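Long-range contacts in glutathione S-transferase (Legionella pneumophila subsp. pneumophila str. Philadelphia 1, PDB 3NIV), which probably isomerises maleylacetoacetate to fumarylacetoacetate with the help of glutathione and may also transfer glutathione to electrophilic compounds: residues C14-I19 / D168-P173; L101-D106 / D143-K148; W137-F142 / F181-A186; D155-F160 / N195-T200. One frame throughout, in Å; residues are numbered along the deposited sequence.

Interaction 1. Residues C14-I19 / D168-P173; sequences CYRVRI and DVCLIP
A buried helix-helix contact joins the thioredoxin-like domain to the all-helical domain of this zeta-class fold, with Tyr-15 and Ile-19 of helix 12-23 meeting Val-169, Ile-172 and Pro-173 of helix 166-180. The short axes approach to 8.6 Å and run at 136° to each other. Tyr-15 has CG trans to the backbone N (chi1 -168°), which brings the ring obliquely against the proline: Tyr-15 CD2 is 3.4 Å from Pro-173 CB. Its far end continues past the proline, with Tyr-15 OH 3.6 Å from Ile-172 CG2. One turn on, Ile-19 and Val-169 lie alongside each other, running opposite ways, Ile-19 CB lying 4.0 Å from Val-169 CG1, while Ile-19 CD1 reaches to 4.1 Å from Pro-173 CD. Pro-173 has no N-H to offer Val-169 O, and the helix kinks there. Arg-16 flanks this apolar seam with an extended chain. Water 1 lies in the guanidinium plane, accepts from Arg-16 NE at 2.7 Å and donates to Cys-170 O at 2.7 Å; Arg-16 NH1 bonds Ser-69 OG. No direct hydrogen bond spans the two segments, which implies that apolar fit, supplemented by one bridging water, joins them.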
loop_
_atom_site.group_PDB
_atom_site.type_symbol
_atom_site.label_atom_id
_atom_site.label_comp_id
_atom_site.label_asym_id
_atom_site.label_seq_id
_atom_site.Cartn_x
_atom_site.Cartn_y
_atom_site.Cartn_z
ATOM N N CYS A 14 -1.249 11.617 6.446
ATOM C CA CYS A 14 -0.826 12.238 7.702
ATOM C C CYS A 14 -1.838 12.034 8.819
ATOM O O CYS A 14 -1.488 11.982 9.994
ATOM C CB CYS A 14 -0.582 13.733 7.520
ATOM S SG CYS A 14 0.980 14.157 6.734
ATOM N N TYR A 15 -3.103 11.945 8.446
ATOM C CA TYR A 15 -4.172 11.717 9.412
ATOM C C TYR A 15 -3.980 10.327 10.035
ATOM O O TYR A 15 -3.988 10.176 11.251
ATOM C CB TYR A 15 -5.519 11.879 8.695
ATOM C CG TYR A 15 -6.769 11.971 9.553
ATOM C CD1 TYR A 15 -6.705 12.103 10.936
ATOM C CD2 TYR A 15 -8.023 11.952 8.957
ATOM C CE1 TYR A 15 -7.851 12.186 11.689
ATOM C CE2 TYR A 15 -9.166 12.035 9.702
ATOM C CZ TYR A 15 -9.083 12.157 11.069
ATOM O OH TYR A 15 -10.256 12.243 11.787
ATOM N N ARG A 16 -3.749 9.318 9.204
ATOM C CA ARG A 16 -3.443 7.976 9.711
ATOM C C ARG A 16 -2.323 7.998 10.736
ATOM O O ARG A 16 -2.458 7.474 11.842
ATOM C CB ARG A 16 -2.979 7.066 8.585
ATOM C CG ARG A 16 -3.924 6.954 7.447
ATOM C CD ARG A 16 -3.204 6.334 6.274
ATOM N NE ARG A 16 -4.068 6.363 5.107
ATOM C CZ ARG A 16 -3.668 6.049 3.889
ATOM N NH1 ARG A 16 -2.411 5.683 3.699
ATOM N NH2 ARG A 16 -4.523 6.102 2.875
ATOM N N VAL A 17 -1.195 8.576 10.347
ATOM C CA VAL A 17 -0.071 8.641 11.252
ATOM C C VAL A 17 -0.454 9.319 12.555
ATOM O O VAL A 17 -0.135 8.824 13.622
ATOM C CB VAL A 17 1.130 9.347 10.631
ATOM C CG1 VAL A 17 2.289 9.342 11.610
ATOM C CG2 VAL A 17 1.532 8.651 9.349
ATOM N N ARG A 18 -1.147 10.448 12.471
ATOM C CA ARG A 18 -1.535 11.173 13.680
ATOM C C ARG A 18 -2.367 10.321 14.632
ATOM O O ARG A 18 -2.096 10.305 15.833
ATOM C CB ARG A 18 -2.215 12.506 13.352
ATOM C CG ARG A 18 -1.235 13.549 12.795
ATOM C CD ARG A 18 -1.827 14.946 12.772
ATOM N NE ARG A 18 -3.157 14.952 12.184
ATOM C CZ ARG A 18 -3.411 15.207 10.905
ATOM N NH1 ARG A 18 -2.418 15.492 10.071
ATOM N NH2 ARG A 18 -4.666 15.193 10.465
ATOM N N ILE A 19 -3.353 9.596 14.101
ATOM C CA ILE A 19 -4.130 8.646 14.907
ATOM C C ILE A 19 -3.250 7.561 15.547
ATOM O O ILE A 19 -3.342 7.290 16.746
ATOM C CB ILE A 19 -5.208 7.927 14.070
ATOM C CG1 ILE A 19 -6.010 8.930 13.229
ATOM C CG2 ILE A 19 -6.093 7.058 14.980
ATOM C CD1 ILE A 19 -7.272 8.365 12.609
ATOM N N ASP A 168 -9.041 0.399 11.472
ATOM C CA ASP A 168 -9.829 1.558 11.895
ATOM C C ASP A 168 -9.007 2.831 11.669
ATOM O O ASP A 168 -9.521 3.862 11.235
ATOM C CB ASP A 168 -10.236 1.439 13.372
ATOM C CG ASP A 168 -10.997 0.164 13.669
ATOM O OD1 ASP A 168 -10.412 -0.761 14.282
ATOM O OD2 ASP A 168 -12.179 0.081 13.276
ATOM N N VAL A 169 -7.716 2.739 11.962
ATOM C CA VAL A 169 -6.819 3.859 11.781
ATOM C C VAL A 169 -6.835 4.348 10.331
ATOM O O VAL A 169 -6.768 5.549 10.081
ATOM C CB VAL A 169 -5.385 3.500 12.179
ATOM C CG1 VAL A 169 -4.444 4.655 11.831
ATOM C CG2 VAL A 169 -5.317 3.158 13.652
ATOM N N CYS A 170 -6.935 3.424 9.378
ATOM C CA CYS A 170 -6.954 3.804 7.966
ATOM C C CYS A 170 -8.351 4.153 7.465
ATOM O O CYS A 170 -8.500 4.909 6.510
ATOM C CB CYS A 170 -6.340 2.711 7.091
ATOM S SG CYS A 170 -4.586 2.457 7.398
ATOM N N LEU A 171 -9.368 3.605 8.119
ATOM C CA LEU A 171 -10.753 3.793 7.692
ATOM C C LEU A 171 -11.267 5.207 7.944
ATOM O O LEU A 171 -11.878 5.822 7.068
ATOM C CB LEU A 171 -11.663 2.793 8.397
ATOM C CG LEU A 171 -13.149 2.912 8.059
ATOM C CD1 LEU A 171 -13.356 2.806 6.555
ATOM C CD2 LEU A 171 -13.975 1.850 8.793
ATOM N N ILE A 172 -11.017 5.722 9.142
ATOM C CA ILE A 172 -11.537 7.032 9.516
ATOM C C ILE A 172 -11.129 8.142 8.535
ATOM O O ILE A 172 -11.983 8.858 8.036
ATOM C CB ILE A 172 -11.241 7.368 11.007
ATOM C CG1 ILE A 172 -12.289 6.715 11.901
ATOM C CG2 ILE A 172 -11.246 8.856 11.260
ATOM C CD1 ILE A 172 -12.433 5.207 11.722
ATOM N N PRO A 173 -9.827 8.266 8.228
ATOM C CA PRO A 173 -9.425 9.282 7.241
ATOM C C PRO A 173 -10.091 9.096 5.870
ATOM O O PRO A 173 -10.493 10.077 5.254
ATOM C CB PRO A 173 -7.905 9.110 7.152
ATOM C CG PRO A 173 -7.525 8.531 8.480
ATOM C CD PRO A 173 -8.664 7.611 8.852
HETATM O O HOH W 1 -6.792 6.551 5.224
#

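Interaction 2. Residues L101-D106 / D143-K148; sequences LIVACD and DAFEEK
Lys-148 NZ is hydrogen-bonded to Ser-67 OG of the second subunit, while the aliphatic part of the same side chain lies against Ile-102 within its own chain. This is a nearly antiparallel helix pair in the all-helical C-terminal domain of the glutathione transferase fold: segments 101-106 and 143-148, on helices 90-106 and 127-149, run at 164°, with short axes 10.3 Å apart. That separation is wide, and the 191 Å² of buried surface comes mainly from Ile-102 and Phe-145. Ile-102 covers the largest share of the contact. Its CG1 stands anti to the carbonyl carbon (chi1 -74°) and chi2 is extended, which carries CD1 to the other helix, 3.7 Å from Lys-148 CD. The same methyl, Ile-102 CD1, is 4.1 Å from Ala-144 CB. The second branch, Ile-102 CG2, meets the edge of the Phe-145 ring near its plane, 4.5 Å from Phe-145 CD2. Leu-171 of helix 166-180 and Ile-191 of helix 189-198 also touch this ring, placing it at a junction of helices. Helix 90-106 also meets the second subunit: Asp-106 OD2 bonds Gln-68 NE2 of the second subunit, and Cys-105 packs on Cys-105 of that subunit, the residue of the known interchain disulfide. Deeper in the domain, Val-103 CG2 sits obliquely to the Phe-145 ring, equally far, at 4.0 Å, from Phe-145 CD2 and CE2.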
loop_
_atom_site.group_PDB
_atom_site.type_symbol
_atom_site.label_atom_id
_atom_site.label_comp_id
_atom_site.label_asym_id
_atom_site.label_seq_id
_atom_site.Cartn_x
_atom_site.Cartn_y
_atom_site.Cartn_z
ATOM N N LEU A 101 -5.012 -2.077 3.522
ATOM C CA LEU A 101 -4.441 -1.921 2.184
ATOM C C LEU A 101 -5.506 -1.582 1.146
ATOM O O LEU A 101 -5.259 -0.829 0.199
ATOM C CB LEU A 101 -3.693 -3.189 1.772
ATOM C CG LEU A 101 -2.498 -3.517 2.680
ATOM C CD1 LEU A 101 -1.801 -4.839 2.291
ATOM C CD2 LEU A 101 -1.515 -2.353 2.713
ATOM N N ILE A 102 -6.694 -2.146 1.321
ATOM C CA ILE A 102 -7.801 -1.808 0.445
ATOM C C ILE A 102 -7.964 -0.285 0.369
ATOM O O ILE A 102 -8.259 0.268 -0.679
ATOM C CB ILE A 102 -9.092 -2.413 0.950
ATOM C CG1 ILE A 102 -9.094 -3.921 0.695
ATOM C CG2 ILE A 102 -10.304 -1.705 0.308
ATOM C CD1 ILE A 102 -10.412 -4.610 1.038
ATOM N N VAL A 103 -7.756 0.383 1.495
ATOM C CA VAL A 103 -7.922 1.825 1.561
ATOM C C VAL A 103 -6.680 2.489 1.026
ATOM O O VAL A 103 -6.744 3.350 0.167
ATOM C CB VAL A 103 -8.106 2.293 3.018
ATOM C CG1 VAL A 103 -7.837 3.783 3.141
ATOM C CG2 VAL A 103 -9.489 1.909 3.544
ATOM N N ALA A 104 -5.540 2.057 1.538
ATOM C CA ALA A 104 -4.274 2.681 1.227
ATOM C C ALA A 104 -3.703 2.303 -0.145
ATOM O O ALA A 104 -2.800 2.970 -0.626
ATOM C CB ALA A 104 -3.273 2.378 2.324
ATOM N N CYS A 105 -4.220 1.252 -0.772
ATOM C CA CYS A 105 -3.709 0.823 -2.081
ATOM C C CYS A 105 -4.758 0.894 -3.173
ATOM O O CYS A 105 -4.457 1.254 -4.306
ATOM C CB CYS A 105 -3.178 -0.615 -2.032
ATOM S SG CYS A 105 -1.538 -0.795 -1.308
ATOM N N ASP A 106 -5.988 0.527 -2.828
ATOM C CA ASP A 106 -7.050 0.409 -3.819
ATOM C C ASP A 106 -7.981 1.601 -3.819
ATOM O O ASP A 106 -8.959 1.607 -4.558
ATOM C CB ASP A 106 -7.885 -0.856 -3.581
ATOM C CG ASP A 106 -7.065 -2.137 -3.699
ATOM O OD1 ASP A 106 -5.868 -2.062 -4.069
ATOM O OD2 ASP A 106 -7.628 -3.219 -3.413
ATOM N N ASP A 143 -17.374 -0.861 -0.903
ATOM C CA ASP A 143 -18.016 -2.139 -1.153
ATOM C C ASP A 143 -17.113 -3.234 -0.600
ATOM O O ASP A 143 -17.536 -4.055 0.218
ATOM C CB ASP A 143 -18.222 -2.369 -2.650
ATOM C CG ASP A 143 -19.387 -1.575 -3.217
ATOM O OD1 ASP A 143 -20.049 -0.847 -2.448
ATOM O OD2 ASP A 143 -19.642 -1.681 -4.442
ATOM N N ALA A 144 -15.859 -3.245 -1.044
ATOM C CA ALA A 144 -14.954 -4.326 -0.674
ATOM C C ALA A 144 -14.725 -4.328 0.827
ATOM O O ALA A 144 -14.727 -5.375 1.469
ATOM C CB ALA A 144 -13.638 -4.210 -1.425
ATOM N N PHE A 145 -14.544 -3.144 1.392
ATOM C CA PHE A 145 -14.284 -3.033 2.818
ATOM C C PHE A 145 -15.457 -3.512 3.690
ATOM O O PHE A 145 -15.260 -4.190 4.693
ATOM C CB PHE A 145 -13.932 -1.590 3.151
ATOM C CG PHE A 145 -13.209 -1.426 4.446
ATOM C CD1 PHE A 145 -13.901 -1.427 5.646
ATOM C CD2 PHE A 145 -11.844 -1.248 4.466
ATOM C CE1 PHE A 145 -13.231 -1.267 6.847
ATOM C CE2 PHE A 145 -11.168 -1.087 5.650
ATOM C CZ PHE A 145 -11.869 -1.093 6.849
ATOM N N GLU A 146 -16.675 -3.151 3.310
ATOM C CA GLU A 146 -17.841 -3.480 4.118
ATOM C C GLU A 146 -18.114 -4.968 3.992
ATOM O O GLU A 146 -18.590 -5.620 4.926
ATOM C CB GLU A 146 -19.053 -2.673 3.672
ATOM C CG GLU A 146 -20.322 -2.965 4.472
ATOM C CD GLU A 146 -20.580 -1.982 5.608
ATOM O OE1 GLU A 146 -19.704 -1.143 5.909
ATOM O OE2 GLU A 146 -21.687 -2.056 6.202
ATOM N N GLU A 147 -17.800 -5.486 2.813
ATOM C CA GLU A 147 -17.798 -6.911 2.543
ATOM C C GLU A 147 -17.063 -7.712 3.611
ATOM O O GLU A 147 -17.659 -8.511 4.332
ATOM C CB GLU A 147 -17.125 -7.151 1.194
ATOM C CG GLU A 147 -18.045 -7.675 0.135
ATOM C CD GLU A 147 -18.275 -9.153 0.305
ATOM O OE1 GLU A 147 -19.445 -9.583 0.259
ATOM O OE2 GLU A 147 -17.282 -9.885 0.506
ATOM N N LYS A 148 -15.755 -7.514 3.694
ATOM C CA LYS A 148 -14.944 -8.309 4.601
ATOM C C LYS A 148 -15.339 -7.967 6.032
ATOM O O LYS A 148 -15.236 -8.785 6.944
ATOM C CB LYS A 148 -13.461 -8.059 4.342
ATOM C CG LYS A 148 -13.042 -8.393 2.909
ATOM C CD LYS A 148 -11.681 -7.793 2.548
ATOM C CE LYS A 148 -10.546 -8.806 2.643
ATOM N NZ LYS A 148 -10.473 -9.712 1.452
#

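Interaction 3. Residues W137-F142 / F181-A186; sequences WLKTGF and FHFDMA
A Met-aromatic contact, Met-185 on Phe-142, and a CH-pi contact, Leu-138 on Phe-183, bring the loop after helix 166-180 onto helix 127-149. Met-185, present as selenomethionine, folds back through bends at chi2 and chi3 and crosses the Phe-142 side chain at about a right angle. Its methyl CE lies over one face, 3.9 Å from the centroid of the Phe-142 ring and 17° off the normal, whereas the selenium stands oblique, with Met-185 SE 3.5 Å from Phe-142 CE2. The loop begins where a Schellman motif ends helix 166-180: His-182 takes positive phi as the C-prime residue, and the bond from Phe-183 N to Ala-178 O completes the turn. From there the chain sends Phe-183, its ring swung to the far side from the backbone N (chi1 175°), toward the neighbouring helix of the all-helical domain. Leu-138 CB sits almost exactly above the middle of that ring, 3.9 Å from the Phe-183 centroid and 3° off the normal. Lys-139 contributes backbone and CB, with Lys-139 N 3.8 Å from Phe-183 CZ. The two phenylalanines also touch: Phe-183 CE2 lies at the edge of the Phe-142 ring, near its plane, 3.9 Å from Phe-142 CD2. Beyond the pair, His-135 meets Phe-183 edge-to-face, and Tyr-188 and Ile-191 border Phe-142.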
loop_
_atom_site.group_PDB
_atom_site.type_symbol
_atom_site.label_atom_id
_atom_site.label_comp_id
_atom_site.label_asym_id
_atom_site.label_seq_id
_atom_site.Cartn_x
_atom_site.Cartn_y
_atom_site.Cartn_z
ATOM N N TRP A 137 -14.137 5.304 -7.076
ATOM C CA TRP A 137 -13.199 4.514 -6.298
ATOM C C TRP A 137 -13.677 4.420 -4.867
ATOM O O TRP A 137 -13.360 3.456 -4.164
ATOM C CB TRP A 137 -11.767 5.058 -6.404
ATOM C CG TRP A 137 -11.337 5.196 -7.826
ATOM C CD1 TRP A 137 -10.995 6.341 -8.465
ATOM C CD2 TRP A 137 -11.248 4.151 -8.802
ATOM N NE1 TRP A 137 -10.683 6.083 -9.766
ATOM C CE2 TRP A 137 -10.831 4.747 -10.007
ATOM C CE3 TRP A 137 -11.468 2.767 -8.770
ATOM C CZ2 TRP A 137 -10.627 4.016 -11.171
ATOM C CZ3 TRP A 137 -11.274 2.042 -9.923
ATOM C CH2 TRP A 137 -10.860 2.667 -11.112
ATOM N N LEU A 138 -14.461 5.405 -4.435
ATOM C CA LEU A 138 -15.061 5.309 -3.107
ATOM C C LEU A 138 -16.014 4.114 -3.049
ATOM O O LEU A 138 -15.920 3.284 -2.143
ATOM C CB LEU A 138 -15.733 6.614 -2.683
ATOM C CG LEU A 138 -14.755 7.600 -2.031
ATOM C CD1 LEU A 138 -14.148 7.054 -0.761
ATOM C CD2 LEU A 138 -13.644 7.907 -2.970
ATOM N N LYS A 139 -16.883 3.994 -4.046
ATOM C CA LYS A 139 -17.848 2.903 -4.072
ATOM C C LYS A 139 -17.134 1.558 -4.097
ATOM O O LYS A 139 -17.460 0.655 -3.327
ATOM C CB LYS A 139 -18.790 3.009 -5.277
ATOM C CG LYS A 139 -20.070 2.199 -5.102
ATOM C CD LYS A 139 -20.702 1.766 -6.423
ATOM C CE LYS A 139 -21.629 0.556 -6.199
ATOM N NZ LYS A 139 -21.850 -0.282 -7.431
ATOM N N THR A 140 -16.161 1.425 -4.991
ATOM C CA THR A 140 -15.453 0.169 -5.141
ATOM C C THR A 140 -14.744 -0.224 -3.853
ATOM O O THR A 140 -14.827 -1.372 -3.423
ATOM C CB THR A 140 -14.440 0.242 -6.284
ATOM O OG1 THR A 140 -15.131 0.576 -7.492
ATOM C CG2 THR A 140 -13.766 -1.105 -6.473
ATOM N N GLY A 141 -14.057 0.742 -3.246
ATOM C CA GLY A 141 -13.323 0.530 -2.014
ATOM C C GLY A 141 -14.187 0.270 -0.794
ATOM O O GLY A 141 -13.867 -0.572 0.041
ATOM N N PHE A 142 -15.294 0.988 -0.677
ATOM C CA PHE A 142 -16.172 0.765 0.468
ATOM C C PHE A 142 -16.986 -0.525 0.323
ATOM O O PHE A 142 -17.244 -1.209 1.308
ATOM C CB PHE A 142 -17.056 1.983 0.726
ATOM C CG PHE A 142 -16.311 3.147 1.318
ATOM C CD1 PHE A 142 -15.280 2.940 2.214
ATOM C CD2 PHE A 142 -16.646 4.448 0.988
ATOM C CE1 PHE A 142 -14.587 4.021 2.772
ATOM C CE2 PHE A 142 -15.958 5.529 1.545
ATOM C CZ PHE A 142 -14.930 5.313 2.435
ATOM N N PHE A 181 -16.142 14.987 -0.143
ATOM C CA PHE A 181 -16.490 14.987 -1.557
ATOM C C PHE A 181 -17.929 14.565 -1.709
ATOM O O PHE A 181 -18.376 14.170 -2.792
ATOM C CB PHE A 181 -15.551 14.079 -2.344
ATOM C CG PHE A 181 -14.213 14.697 -2.591
ATOM C CD1 PHE A 181 -13.263 14.752 -1.578
ATOM C CD2 PHE A 181 -13.914 15.264 -3.821
ATOM C CE1 PHE A 181 -12.020 15.348 -1.792
ATOM C CE2 PHE A 181 -12.677 15.864 -4.049
ATOM C CZ PHE A 181 -11.725 15.908 -3.029
ATOM N N HIS A 182 -18.639 14.681 -0.588
ATOM C CA HIS A 182 -20.063 14.373 -0.463
ATOM C C HIS A 182 -20.526 13.105 -1.177
ATOM O O HIS A 182 -21.507 13.100 -1.912
ATOM C CB HIS A 182 -20.942 15.584 -0.803
ATOM C CG HIS A 182 -20.453 16.382 -1.966
ATOM N ND1 HIS A 182 -20.888 16.159 -3.255
ATOM C CD2 HIS A 182 -19.566 17.404 -2.036
ATOM C CE1 HIS A 182 -20.287 17.009 -4.070
ATOM N NE2 HIS A 182 -19.481 17.776 -3.356
ATOM N N PHE A 183 -19.800 12.027 -0.932
ATOM C CA PHE A 183 -20.222 10.714 -1.357
ATOM C C PHE A 183 -21.215 10.224 -0.310
ATOM O O PHE A 183 -21.034 10.466 0.879
ATOM C CB PHE A 183 -18.993 9.805 -1.430
ATOM C CG PHE A 183 -19.302 8.373 -1.753
ATOM C CD1 PHE A 183 -19.559 7.979 -3.061
ATOM C CD2 PHE A 183 -19.295 7.410 -0.754
ATOM C CE1 PHE A 183 -19.815 6.644 -3.365
ATOM C CE2 PHE A 183 -19.555 6.076 -1.052
ATOM C CZ PHE A 183 -19.819 5.695 -2.359
ATOM N N ASP A 184 -22.266 9.542 -0.742
ATOM C CA ASP A 184 -23.303 9.109 0.186
ATOM C C ASP A 184 -22.996 7.747 0.765
ATOM O O ASP A 184 -22.914 6.771 0.036
ATOM C CB ASP A 184 -24.671 9.073 -0.499
ATOM C CG ASP A 184 -25.780 8.630 0.443
ATOM O OD1 ASP A 184 -25.734 9.005 1.637
ATOM O OD2 ASP A 184 -26.694 7.903 -0.003
HETATM N N MSE A 185 -22.875 7.687 2.086
HETATM C CA MSE A 185 -22.444 6.478 2.790
HETATM C C MSE A 185 -23.555 5.480 3.117
HETATM O O MSE A 185 -23.296 4.445 3.729
HETATM C CB MSE A 185 -21.714 6.853 4.084
HETATM C CG MSE A 185 -20.377 7.539 3.858
HETATM SE SE MSE A 185 -19.093 6.451 2.828
HETATM C CE MSE A 185 -18.666 5.113 4.189
ATOM N N ALA A 186 -24.783 5.783 2.715
ATOM C CA ALA A 186 -25.938 4.950 3.074
ATOM C C ALA A 186 -25.694 3.438 2.945
ATOM O O ALA A 186 -26.185 2.645 3.748
ATOM C CB ALA A 186 -27.151 5.360 2.253
#

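Interaction 4. Residues D155-F160 / N195-T200; sequences DKPVCF and NEYCLT
An inverse gamma turn centred on Pro-157 presses the proline ring onto Tyr-197. The evidence is the proline's phi/psi of -81°/69° together with the weak bond from Val-158 N to Lys-156 O, 3.0 Å long, which skips over Pro-157. The proline and tyrosine side chains cross at about a right angle. The closest carbons are Pro-157 CB and Tyr-197 CB, 3.4 Å apart, while Pro-157 CD forms an off-centre CH-pi contact, 4.3 Å from the centroid of the Tyr-197 ring. The turn also brings the proline carbonyl close, with Pro-157 O 3.3 Å from Tyr-197 CD2. In the all-helical domain, this fastens the loop between helices 127-149 and 166-180 to the C-terminal part of helix 189-198. Tyr-197 reaches the loop because its CG lies opposite the backbone N (chi1 173°). Flanking the proline in sequence, two residues touch the ring farther out. Val-158 runs alongside the tyrosine, Val-158 CG1 being 3.9 Å from Tyr-197 CE2, and Lys-156 CD approaches the Tyr-197 hydroxyl. Asp-168 of helix 166-180 adds a weak hydrogen bond from Cys-159 N to its OD2. The tyrosine's own carbonyl accepts two bonds: Tyr-197 O takes one from Thr-200 N and one from Thr-200 OG1, each at 2.8 Å, the hydroxyl oxygen standing somewhat out of the carbonyl plane.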
loop_
_atom_site.group_PDB
_atom_site.type_symbol
_atom_site.label_atom_id
_atom_site.label_comp_id
_atom_site.label_asym_id
_atom_site.label_seq_id
_atom_site.Cartn_x
_atom_site.Cartn_y
_atom_site.Cartn_z
ATOM N N ASP A 155 -17.171 -6.486 19.447
ATOM C CA ASP A 155 -17.883 -6.189 20.687
ATOM C C ASP A 155 -18.383 -4.752 20.686
ATOM O O ASP A 155 -19.261 -4.377 21.473
ATOM C CB ASP A 155 -16.978 -6.412 21.900
ATOM C CG ASP A 155 -17.281 -7.715 22.612
ATOM O OD1 ASP A 155 -17.825 -8.631 21.957
ATOM O OD2 ASP A 155 -16.987 -7.821 23.827
ATOM N N LYS A 156 -17.800 -3.955 19.800
ATOM C CA LYS A 156 -18.171 -2.562 19.636
ATOM C C LYS A 156 -18.058 -2.217 18.161
ATOM O O LYS A 156 -17.784 -3.099 17.344
ATOM C CB LYS A 156 -17.262 -1.670 20.481
ATOM C CG LYS A 156 -16.166 -2.416 21.226
ATOM C CD LYS A 156 -15.207 -1.441 21.889
ATOM C CE LYS A 156 -14.784 -1.922 23.276
ATOM N NZ LYS A 156 -15.837 -1.673 24.319
ATOM N N PRO A 157 -18.302 -0.945 17.805
ATOM C CA PRO A 157 -18.105 -0.507 16.418
ATOM C C PRO A 157 -16.633 -0.201 16.096
ATOM O O PRO A 157 -16.237 0.953 15.914
ATOM C CB PRO A 157 -18.970 0.756 16.317
ATOM C CG PRO A 157 -19.885 0.696 17.501
ATOM C CD PRO A 157 -19.089 0.033 18.568
ATOM N N VAL A 158 -15.837 -1.262 16.058
ATOM C CA VAL A 158 -14.492 -1.251 15.507
ATOM C C VAL A 158 -14.474 -2.330 14.435
ATOM O O VAL A 158 -15.444 -3.085 14.295
ATOM C CB VAL A 158 -13.448 -1.575 16.570
ATOM C CG1 VAL A 158 -13.438 -0.485 17.637
ATOM C CG2 VAL A 158 -13.737 -2.942 17.189
ATOM N N CYS A 159 -13.384 -2.398 13.674
ATOM C CA CYS A 159 -13.321 -3.294 12.529
ATOM C C CYS A 159 -13.427 -4.751 12.959
ATOM O O CYS A 159 -14.125 -5.561 12.335
ATOM C CB CYS A 159 -12.042 -3.034 11.713
ATOM S SG CYS A 159 -12.157 -1.566 10.613
ATOM N N PHE A 160 -12.740 -5.072 14.049
ATOM C CA PHE A 160 -12.675 -6.436 14.535
ATOM C C PHE A 160 -12.388 -6.494 16.029
ATOM O O PHE A 160 -11.462 -5.854 16.514
ATOM C CB PHE A 160 -11.578 -7.203 13.793
ATOM C CG PHE A 160 -11.196 -8.491 14.457
ATOM C CD1 PHE A 160 -11.963 -9.627 14.275
ATOM C CD2 PHE A 160 -10.100 -8.553 15.297
ATOM C CE1 PHE A 160 -11.630 -10.808 14.904
ATOM C CE2 PHE A 160 -9.766 -9.723 15.925
ATOM C CZ PHE A 160 -10.526 -10.859 15.723
ATOM N N ASN A 195 -17.032 4.374 12.095
ATOM C CA ASN A 195 -16.604 5.765 11.984
ATOM C C ASN A 195 -17.197 6.629 13.091
ATOM O O ASN A 195 -16.487 7.394 13.747
ATOM C CB ASN A 195 -16.989 6.351 10.628
ATOM C CG ASN A 195 -16.549 7.797 10.481
ATOM O OD1 ASN A 195 -15.366 8.110 10.602
ATOM N ND2 ASN A 195 -17.499 8.684 10.234
ATOM N N GLU A 196 -18.505 6.508 13.286
ATOM C CA GLU A 196 -19.177 7.239 14.358
ATOM C C GLU A 196 -18.533 6.922 15.696
ATOM O O GLU A 196 -18.104 7.817 16.426
ATOM C CB GLU A 196 -20.658 6.879 14.422
ATOM C CG GLU A 196 -21.582 7.844 13.720
ATOM C CD GLU A 196 -22.973 7.861 14.352
ATOM O OE1 GLU A 196 -23.176 7.110 15.336
ATOM O OE2 GLU A 196 -23.851 8.616 13.870
ATOM N N TYR A 197 -18.468 5.639 16.021
ATOM C CA TYR A 197 -17.818 5.247 17.261
ATOM C C TYR A 197 -16.429 5.871 17.391
ATOM O O TYR A 197 -16.200 6.709 18.264
ATOM C CB TYR A 197 -17.734 3.732 17.399
ATOM C CG TYR A 197 -16.924 3.323 18.598
ATOM C CD1 TYR A 197 -17.469 3.364 19.868
ATOM C CD2 TYR A 197 -15.599 2.930 18.463
ATOM C CE1 TYR A 197 -16.728 3.007 20.972
ATOM C CE2 TYR A 197 -14.849 2.575 19.563
ATOM C CZ TYR A 197 -15.420 2.609 20.815
ATOM O OH TYR A 197 -14.679 2.248 21.917
ATOM N N CYS A 198 -15.509 5.474 16.517
ATOM C CA CYS A 198 -14.144 5.964 16.594
ATOM C C CYS A 198 -14.065 7.468 16.782
ATOM O O CYS A 198 -13.190 7.961 17.492
ATOM C CB CYS A 198 -13.336 5.539 15.360
ATOM S SG CYS A 198 -12.928 3.772 15.318
ATOM N N LEU A 199 -14.981 8.203 16.159
ATOM C CA LEU A 199 -14.905 9.659 16.200
ATOM C C LEU A 199 -15.115 10.262 17.589
ATOM O O LEU A 199 -14.944 11.466 17.785
ATOM C CB LEU A 199 -15.840 10.271 15.165
ATOM C CG LEU A 199 -15.173 10.147 13.796
ATOM C CD1 LEU A 199 -16.006 10.739 12.663
ATOM C CD2 LEU A 199 -13.787 10.782 13.855
ATOM N N THR A 200 -15.456 9.419 18.557
ATOM C CA THR A 200 -15.665 9.876 19.927
ATOM C C THR A 200 -14.422 9.701 20.809
ATOM O O THR A 200 -14.380 10.189 21.942
ATOM C CB THR A 200 -16.827 9.132 20.582
ATOM O OG1 THR A 200 -16.423 7.794 20.873
ATOM C CG2 THR A 200 -18.032 9.099 19.655
#

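How the interactions relate
From the N terminus, helix 12-23 opens interaction 1, which closes 149 residues later on helix 166-180 and ties the thioredoxin-like domain to the helical one. Interaction 2, from helix 90-106 to helix 127-149, opens and closes within that span. Interaction 3 starts on the same helix 127-149 before interaction 2 has closed and ends beyond helix 166-180, crossing both. Interaction 4 opens after interaction 2 has closed; it crosses interactions 1 and 3 and ends on helix 189-198. Helix 166-180 is central: Leu-171 touches Phe-142, and Ile-172 touches Asn-195 and Cys-198. Interactions 3 and 4 do not touch, their nearest atoms being about 7 Å apart.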